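Local atomic coordinates of ribulose-bisphosphate carboxylase (Alicyclobacillus acidocaldarius subsp. acidocaldarius, PDB entry 4NAS), a protein that combines an N-terminal alpha/beta domain with a TIM-barrel domain of the RuBisCO large-chain family and binds calcium ions in this crystal. Residues Arg29-Gly32 and Ile33-Leu37; Gly100-Ser103 and Met104-Glu107; Ala255-Pro258 and Asp259-Val262; Ala269-Gly272 and Ala273-Ser277. One frame throughout, in Å; residues are numbered along the deposited sequence.

Contacts 1 and 2 belong to the N-terminal domain, contacts 3 and 4 to the TIM-barrel domain. Contacts 1 and 2 are neighbours, their centres 13 Å apart, and they touch where Ile33 CD1 lies 3.9 Å from Leu102 CD1. Contact 4 comes within about 7 Å (nearest atoms) of contact 2 without touching it in the same chain. Both, however, face the second subunit, where contact 2 of one copy packs on contact 4 of the other. A calcium ion lies about 4 Å from the side chain of Lys101 in contact 2, which packs on Glu179 of the second subunit, a calcium-site residue. Contact 3 is remote, its centre 28 Å from that of contact 4.

Contact 1: residues Arg29-Gly32 and Ile33-Leu37; sequences RAEG and IAVGL
The flat guanidinium of Arg29 is approached by Ile33 CD1 at an oblique slant, and the closer meeting of the two side chains is aliphatic, Arg29 CG lying 4.2 Å from Ile33 CD1. Arginine suits this place because its methylene chain can cover an isoleucine while its charged end travels on. Every torsion is extended, which carries the guanidinium out to a salt bridge of NH1 with Asp21, with a weak hydrogen bond from NH2 to Asp105 O besides. The isoleucine has CG1 beside its own backbone N (chi1 -64°), a choice that lays CG1 3.2 Å from Arg29 O, on the side of the preceding turn. This is side-chain packing along an alpha helix, residues 26-36, one face of which lies on the largely antiparallel sheet to which strands 59-68 and 73-83 belong. Ala30 and Ala34 bring small methyls close to strand 59-68, where Val60 meets both, while Ile33 reaches Ile80 and Tyr82 of strand 73-83. On the outer side, Val35 rests CG2 3.5 Å from Glu31 O, and the glutamate itself is exposed. The backbone bonds run from each residue to the fourth before it: Ile33 N to Arg29 O is 3.0 Å and nearly straight at 165°, and Val35 N to Glu31 O is 3.1 Å. The last, Gly36 N to Gly32 O, is 2.7 Å; glycine brings no side chain to the end of the helix. Beyond it, Leu37 leaves helical geometry, and Thr38 OG1 hydrogen-bonds to the carbonyls of Ala34 and Val35.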
loop_
_atom_site.group_PDB
_atom_site.type_symbol
_atom_site.label_atom_id
_atom_site.label_comp_id
_atom_site.label_asym_id
_atom_site.label_seq_id
_atom_site.Cartn_x
_atom_site.Cartn_y
_atom_site.Cartn_z
ATOM N N ARG B 29 16.621 8.384 20.070
ATOM C CA ARG B 29 15.658 7.804 19.147
ATOM C C ARG B 29 16.204 7.816 17.723
ATOM O O ARG B 29 16.108 6.815 17.019
ATOM C CB ARG B 29 14.312 8.523 19.214
ATOM C CG ARG B 29 13.270 7.899 18.315
ATOM C CD ARG B 29 11.908 8.511 18.500
ATOM N NE ARG B 29 10.992 8.053 17.465
ATOM C CZ ARG B 29 9.712 8.398 17.382
ATOM N NH1 ARG B 29 9.173 9.202 18.292
ATOM N NH2 ARG B 29 8.962 7.927 16.386
ATOM N N ALA B 30 16.816 8.932 17.321
ATOM C CA ALA B 30 17.434 9.024 15.999
ATOM C C ALA B 30 18.576 8.016 15.798
ATOM O O ALA B 30 18.661 7.377 14.745
ATOM C CB ALA B 30 17.904 10.466 15.708
ATOM N N GLU B 31 19.448 7.882 16.797
ATOM C CA GLU B 31 20.551 6.917 16.729
ATOM C C GLU B 31 20.035 5.473 16.619
ATOM O O GLU B 31 20.575 4.657 15.868
ATOM C CB GLU B 31 21.476 7.073 17.949
ATOM C CG GLU B 31 22.843 6.409 17.804
ATOM C CD GLU B 31 23.777 7.147 16.847
ATOM O OE1 GLU B 31 24.783 6.539 16.418
ATOM O OE2 GLU B 31 23.519 8.332 16.532
ATOM N N GLY B 32 18.980 5.168 17.364
ATOM C CA GLY B 32 18.359 3.857 17.308
ATOM C C GLY B 32 17.793 3.538 15.940
ATOM O O GLY B 32 17.956 2.426 15.441
ATOM N N ILE B 33 17.115 4.509 15.337
ATOM C CA ILE B 33 16.635 4.372 13.961
ATOM C C ILE B 33 17.784 4.096 12.985
ATOM O O ILE B 33 17.724 3.139 12.210
ATOM C CB ILE B 33 15.842 5.619 13.506
ATOM C CG1 ILE B 33 14.575 5.783 14.350
ATOM C CG2 ILE B 33 15.487 5.539 12.009
ATOM C CD1 ILE B 33 13.925 7.144 14.191
ATOM N N ALA B 34 18.832 4.922 13.041
ATOM C CA ALA B 34 19.936 4.822 12.084
ATOM C C ALA B 34 20.663 3.473 12.140
ATOM O O ALA B 34 21.081 2.940 11.115
ATOM C CB ALA B 34 20.919 5.964 12.286
ATOM N N VAL B 35 20.805 2.933 13.346
ATOM C CA VAL B 35 21.462 1.644 13.548
ATOM C C VAL B 35 20.496 0.467 13.362
ATOM O O VAL B 35 20.798 -0.488 12.648
ATOM C CB VAL B 35 22.142 1.596 14.936
ATOM C CG1 VAL B 35 22.624 0.174 15.299
ATOM C CG2 VAL B 35 23.290 2.604 14.986
ATOM N N GLY B 36 19.325 0.553 13.986
ATOM C CA GLY B 36 18.362 -0.537 13.968
ATOM C C GLY B 36 17.758 -0.869 12.611
ATOM O O GLY B 36 17.388 -2.012 12.359
ATOM N N LEU B 37 17.616 0.130 11.750
ATOM C CA LEU B 37 17.030 -0.080 10.423
ATOM C C LEU B 37 18.081 -0.292 9.335
ATOM O O LEU B 37 17.763 -0.277 8.151
ATOM C CB LEU B 37 16.130 1.098 10.035
ATOM C CG LEU B 37 14.958 1.326 10.981
ATOM C CD1 LEU B 37 14.109 2.488 10.487
ATOM C CD2 LEU B 37 14.130 0.050 11.131
#

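Contact 2: residues Gly100-Ser103 and Met104-Glu107; sequences GKLS and MDGE
Met104, modelled as selenomethionine, folds its methyl back over the turn: CE stops 3.5 Å from Lys101 CA and 3.6 Å from Gly100 O. The bend comes late in the side chain, at chi3 (-89°), after an extended chi2, and the long, unbranched, flexible chain of a methionine suits such a return. Asp105 meets another part of the same turn, its side chain crossing that of Leu102 at about a right angle, with OD2 3.4 Å from Leu102 CD1. Behind these side chains stand two backbone bonds, each between residues three apart: Met104 N to Lys101 O at 3.2 Å and Asp105 N to Leu102 O at 3.1 Å. Both donors sit above the carbonyl plane, consistent with the tight winding of a 3-10 turn. Ser103 secures the start of the turn; its OG, held between its backbone N and carbonyl carbon (chi1 76°), donates to Gly100 O over 3.0 Å. At the exit Asp105 centres an inverse gamma turn, and Gly106 takes a positive phi that glycine adopts easily. A water donates to Ser103 O (2.8 Å) and to Gly106 O, bridging the turn to the outgoing chain. Across the subunit interface Lys101 packs on Glu179 of the second subunit, a calcium-site residue, while Met104 packs on Tyr275 of that subunit. The whole segment joins helix 91-99 to strand 108-114, with Leu102 against Tyr17 of strand 12-22 and Glu107 tied to the same strand by a salt bridge to Arg18 and backbone hydrogen bonding with Arg20.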
loop_
_atom_site.group_PDB
_atom_site.type_symbol
_atom_site.label_atom_id
_atom_site.label_comp_id
_atom_site.label_asym_id
_atom_site.label_seq_id
_atom_site.Cartn_x
_atom_site.Cartn_y
_atom_site.Cartn_z
ATOM N N GLY B 100 9.037 1.337 7.325
ATOM C CA GLY B 100 8.475 -0.004 7.460
ATOM C C GLY B 100 7.932 -0.149 8.866
ATOM O O GLY B 100 6.767 0.189 9.156
ATOM N N LYS B 101 8.798 -0.636 9.747
ATOM C CA LYS B 101 8.502 -0.652 11.168
ATOM C C LYS B 101 8.354 0.775 11.681
ATOM O O LYS B 101 7.582 1.026 12.594
ATOM C CB LYS B 101 9.609 -1.362 11.939
ATOM C CG LYS B 101 9.354 -1.414 13.428
ATOM C CD LYS B 101 10.614 -1.155 14.223
ATOM C CE LYS B 101 11.506 -2.377 14.246
ATOM N NZ LYS B 101 12.881 -2.071 14.744
ATOM N N LEU B 102 9.098 1.712 11.092
ATOM C CA LEU B 102 9.086 3.087 11.592
ATOM C C LEU B 102 7.713 3.744 11.457
ATOM O O LEU B 102 7.365 4.630 12.251
ATOM C CB LEU B 102 10.149 3.932 10.893
ATOM C CG LEU B 102 10.391 5.362 11.373
ATOM C CD1 LEU B 102 10.741 5.418 12.860
ATOM C CD2 LEU B 102 11.518 5.966 10.551
ATOM N N SER B 103 6.923 3.294 10.479
ATOM C CA SER B 103 5.614 3.923 10.200
ATOM C C SER B 103 4.625 3.750 11.334
ATOM O O SER B 103 3.613 4.469 11.414
ATOM C CB SER B 103 4.994 3.378 8.911
ATOM O OG SER B 103 4.454 2.082 9.100
HETATM N N MSE B 104 4.930 2.814 12.221
HETATM C CA MSE B 104 4.031 2.442 13.300
HETATM C C MSE B 104 4.409 3.114 14.619
HETATM O O MSE B 104 3.758 2.892 15.643
HETATM C CB MSE B 104 4.045 0.903 13.464
HETATM C CG MSE B 104 3.492 0.188 12.214
HETATM SE SE MSE B 104 3.620 -1.757 12.354
HETATM C CE MSE B 104 5.347 -2.014 11.620
ATOM N N ASP B 105 5.466 3.922 14.597
ATOM C CA ASP B 105 6.039 4.447 15.836
ATOM C C ASP B 105 5.372 5.737 16.277
ATOM O O ASP B 105 6.046 6.743 16.482
ATOM C CB ASP B 105 7.560 4.652 15.712
ATOM C CG ASP B 105 8.326 3.332 15.625
ATOM O OD1 ASP B 105 7.707 2.268 15.860
ATOM O OD2 ASP B 105 9.542 3.357 15.322
ATOM N N GLY B 106 4.052 5.687 16.420
ATOM C CA GLY B 106 3.252 6.826 16.841
ATOM C C GLY B 106 3.128 7.954 15.832
ATOM O O GLY B 106 2.995 7.741 14.622
ATOM N N GLU B 107 3.167 9.187 16.325
ATOM C CA GLU B 107 3.031 10.339 15.429
ATOM C C GLU B 107 4.312 10.625 14.660
ATOM O O GLU B 107 5.204 11.291 15.162
ATOM C CB GLU B 107 2.605 11.578 16.212
ATOM C CG GLU B 107 2.376 12.788 15.324
ATOM C CD GLU B 107 1.724 13.929 16.063
ATOM O OE1 GLU B 107 1.181 13.682 17.164
ATOM O OE2 GLU B 107 1.768 15.069 15.537
HETATM O O HOH W 1 2.111 5.579 13.467
#

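Contact 3: residues Ala255-Pro258 and Asp259-Val262; sequences ARDP and DVDV
Asp257 and Asp259 lean past one another with their carboxylate planes 45° apart, and between them Asp257 OD1 accepts a hydrogen bond from Asp259 N at 3.1 Å. The donor comes from above the carboxylate plane, 44° out of it. CG of Asp257 stands anti to its backbone N (chi1 -167°), which swings the carboxylate forward over the turn in Asx-turn fashion. Like charges also draw near, Asp257 OD1 lying 4.3 Å from Asp259 OD2, but the other oxygen, Asp257 OD2, forms a salt bridge with Arg229, which would offset part of that repulsion. Val260 crosses Asp257 at about a right angle and sets CG2 3.8 Å from Asp257 CB. The backbone beneath is a type I beta turn, closed by Val260 N to Asp257 O at 3.0 Å; Pro258, second in the turn, suits the place because its ring fixes phi near the value required there. This turn lies in the helix-to-strand loop of the TIM barrel, between helix 248-256 and strand 264-267. Two successive inverse gamma turns, centred on Val260 and Asp261, then steer the chain on, each with a weak backbone bond. Val260 turns its branched hydrocarbon into the buried side, against Ala228 of helix 221-233 and Leu239 of strand 238-242, whereas Pro258, Asp259 and Asp261 are exposed. Lys127 NZ hydrogen-bonds to the carbonyls of Asp257 and Val260.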
loop_
_atom_site.group_PDB
_atom_site.type_symbol
_atom_site.label_atom_id
_atom_site.label_comp_id
_atom_site.label_asym_id
_atom_site.label_seq_id
_atom_site.Cartn_x
_atom_site.Cartn_y
_atom_site.Cartn_z
ATOM N N ALA B 255 6.038 -1.285 -16.543
ATOM C CA ALA B 255 6.731 -0.178 -17.170
ATOM C C ALA B 255 8.076 -0.648 -17.757
ATOM O O ALA B 255 8.583 -0.094 -18.736
ATOM C CB ALA B 255 6.911 0.952 -16.141
ATOM N N ARG B 256 8.636 -1.702 -17.189
ATOM C CA ARG B 256 9.917 -2.198 -17.687
ATOM C C ARG B 256 9.781 -3.108 -18.909
ATOM O O ARG B 256 10.685 -3.181 -19.738
ATOM C CB ARG B 256 10.694 -2.918 -16.589
ATOM C CG ARG B 256 12.186 -3.057 -16.908
ATOM C CD ARG B 256 12.928 -3.865 -15.854
ATOM N NE ARG B 256 12.718 -3.402 -14.484
ATOM C CZ ARG B 256 13.449 -2.468 -13.882
ATOM N NH1 ARG B 256 14.439 -1.870 -14.528
ATOM N NH2 ARG B 256 13.182 -2.128 -12.630
ATOM N N ASP B 257 8.648 -3.793 -19.025
ATOM C CA ASP B 257 8.441 -4.796 -20.075
ATOM C C ASP B 257 8.234 -4.161 -21.477
ATOM O O ASP B 257 7.243 -3.464 -21.703
ATOM C CB ASP B 257 7.222 -5.636 -19.681
ATOM C CG ASP B 257 7.076 -6.900 -20.497
ATOM O OD1 ASP B 257 7.666 -7.006 -21.595
ATOM O OD2 ASP B 257 6.344 -7.793 -20.024
ATOM N N PRO B 258 9.158 -4.424 -22.418
ATOM C CA PRO B 258 9.085 -3.872 -23.776
ATOM C C PRO B 258 7.788 -4.251 -24.482
ATOM O O PRO B 258 7.238 -3.447 -25.245
ATOM C CB PRO B 258 10.269 -4.537 -24.477
ATOM C CG PRO B 258 11.238 -4.812 -23.378
ATOM C CD PRO B 258 10.377 -5.226 -22.223
ATOM N N ASP B 259 7.291 -5.455 -24.209
ATOM C CA ASP B 259 6.044 -5.925 -24.819
ATOM C C ASP B 259 4.789 -5.225 -24.293
ATOM O O ASP B 259 3.737 -5.283 -24.938
ATOM C CB ASP B 259 5.898 -7.444 -24.687
ATOM C CG ASP B 259 6.900 -8.205 -25.544
ATOM O OD1 ASP B 259 7.384 -7.644 -26.552
ATOM O OD2 ASP B 259 7.203 -9.369 -25.203
ATOM N N VAL B 260 4.883 -4.586 -23.128
ATOM C CA VAL B 260 3.808 -3.708 -22.660
ATOM C C VAL B 260 4.021 -2.357 -23.329
ATOM O O VAL B 260 4.527 -1.393 -22.738
ATOM C CB VAL B 260 3.727 -3.602 -21.116
ATOM C CG1 VAL B 260 2.543 -2.745 -20.699
ATOM C CG2 VAL B 260 3.578 -4.984 -20.516
ATOM N N ASP B 261 3.623 -2.310 -24.593
ATOM C CA ASP B 261 4.010 -1.226 -25.465
ATOM C C ASP B 261 2.913 -0.178 -25.525
ATOM O O ASP B 261 2.373 0.122 -26.586
ATOM C CB ASP B 261 4.321 -1.780 -26.851
ATOM C CG ASP B 261 5.026 -0.781 -27.711
ATOM O OD1 ASP B 261 5.955 -0.123 -27.191
ATOM O OD2 ASP B 261 4.636 -0.640 -28.887
ATOM N N VAL B 262 2.587 0.374 -24.370
ATOM C CA VAL B 262 1.472 1.284 -24.249
ATOM C C VAL B 262 1.722 2.192 -23.029
ATOM O O VAL B 262 2.301 1.748 -22.035
ATOM C CB VAL B 262 0.200 0.456 -24.044
ATOM C CG1 VAL B 262 0.417 -0.550 -22.931
ATOM C CG2 VAL B 262 -0.984 1.332 -23.735
#

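Contact 4: residues Ala269-Gly272 and Ala273-Ser277; sequences AVSG and ALYGS
Tyr275 folds its ring back over Ser271 and Gly272. From CB the torsion (chi1 74°) places CG between the backbone N and the carbonyl carbon, directing the ring toward the start of its own short helix. CG is 3.9 Å from Ser271 O, and CD2 comes nearer to that oxygen, at 3.2 Å. Farther out, CE2 passes 3.4 Å from Ser271 OG and also meets Gly272 N. Near the tip, CZ lies 3.8 Å from Gly272 CA, which stands over one ring face, displaced toward the rim, in a CH-pi contact 18° off the ring normal. Glycine suits this position in that its CA hydrogens can serve as the CH donor to the ring. The serine hydroxyl has its own partner, Pro268 O. Ser271 O is gripped twice: Tyr275 N reaches it in the carbonyl plane at 3.2 Å, while Leu274 N comes from above that plane at 2.8 Å. This shared acceptor, with Ala273 N bonded to Val270 O at 2.9 Å, starts the short helix with i to i+3 bonds alongside an i to i+4 bond. Across the interface Ala273 and Leu274 both pack on Leu274 of the second subunit. Within the chain, residues 269-277 lead from barrel strand 264-267 through the short helix 272-275, with Tyr275 against Ala284 and Leu288 of helix 284-295, and Ser271 and Leu274 against Val244 of helix 243-246.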
loop_
_atom_site.group_PDB
_atom_site.type_symbol
_atom_site.label_atom_id
_atom_site.label_comp_id
_atom_site.label_asym_id
_atom_site.label_seq_id
_atom_site.Cartn_x
_atom_site.Cartn_y
_atom_site.Cartn_z
ATOM N N ALA B 269 -6.169 6.276 -6.797
ATOM C CA ALA B 269 -7.050 5.559 -5.882
ATOM C C ALA B 269 -6.283 4.969 -4.708
ATOM O O ALA B 269 -5.218 4.378 -4.902
ATOM C CB ALA B 269 -7.805 4.456 -6.618
ATOM N N VAL B 270 -6.814 5.185 -3.501
ATOM C CA VAL B 270 -6.267 4.664 -2.229
ATOM C C VAL B 270 -5.156 5.530 -1.612
ATOM O O VAL B 270 -4.887 5.441 -0.418
ATOM C CB VAL B 270 -5.835 3.156 -2.319
ATOM C CG1 VAL B 270 -5.434 2.624 -0.930
ATOM C CG2 VAL B 270 -6.984 2.294 -2.876
ATOM N N SER B 271 -4.536 6.387 -2.415
ATOM C CA SER B 271 -3.353 7.141 -1.965
ATOM C C SER B 271 -3.662 8.038 -0.793
ATOM O O SER B 271 -2.810 8.254 0.070
ATOM C CB SER B 271 -2.801 7.989 -3.096
ATOM O OG SER B 271 -3.819 8.859 -3.608
ATOM N N GLY B 272 -4.873 8.588 -0.764
ATOM C CA GLY B 272 -5.272 9.440 0.347
ATOM C C GLY B 272 -5.215 8.765 1.698
ATOM O O GLY B 272 -5.165 9.432 2.731
ATOM N N ALA B 273 -5.239 7.433 1.720
ATOM C CA ALA B 273 -5.110 6.731 2.986
ATOM C C ALA B 273 -3.701 6.854 3.529
ATOM O O ALA B 273 -3.485 6.595 4.707
ATOM C CB ALA B 273 -5.493 5.237 2.839
ATOM N N LEU B 274 -2.756 7.243 2.668
ATOM C CA LEU B 274 -1.366 7.407 3.075
ATOM C C LEU B 274 -1.049 8.872 3.395
ATOM O O LEU B 274 -0.300 9.143 4.310
ATOM C CB LEU B 274 -0.397 6.886 1.998
ATOM C CG LEU B 274 -0.383 5.359 1.809
ATOM C CD1 LEU B 274 0.329 4.966 0.527
ATOM C CD2 LEU B 274 0.225 4.658 3.018
ATOM N N TYR B 275 -1.645 9.814 2.664
ATOM C CA TYR B 275 -1.210 11.211 2.783
ATOM C C TYR B 275 -2.203 12.179 3.426
ATOM O O TYR B 275 -1.858 13.325 3.723
ATOM C CB TYR B 275 -0.751 11.730 1.417
ATOM C CG TYR B 275 -1.883 12.003 0.435
ATOM C CD1 TYR B 275 -2.768 13.050 0.658
ATOM C CD2 TYR B 275 -2.051 11.239 -0.720
ATOM C CE1 TYR B 275 -3.811 13.308 -0.190
ATOM C CE2 TYR B 275 -3.089 11.518 -1.603
ATOM C CZ TYR B 275 -3.962 12.559 -1.312
ATOM O OH TYR B 275 -5.006 12.906 -2.121
ATOM N N GLY B 276 -3.434 11.728 3.620
ATOM C CA GLY B 276 -4.510 12.595 4.069
ATOM C C GLY B 276 -4.273 13.330 5.373
ATOM O O GLY B 276 -4.624 14.509 5.531
ATOM N N SER B 277 -3.666 12.631 6.317
ATOM C CA SER B 277 -3.408 13.213 7.614
ATOM C C SER B 277 -2.203 14.155 7.555
ATOM O O SER B 277 -1.213 13.869 6.891
ATOM C CB SER B 277 -3.140 12.111 8.631
ATOM O OG SER B 277 -2.248 12.570 9.625
#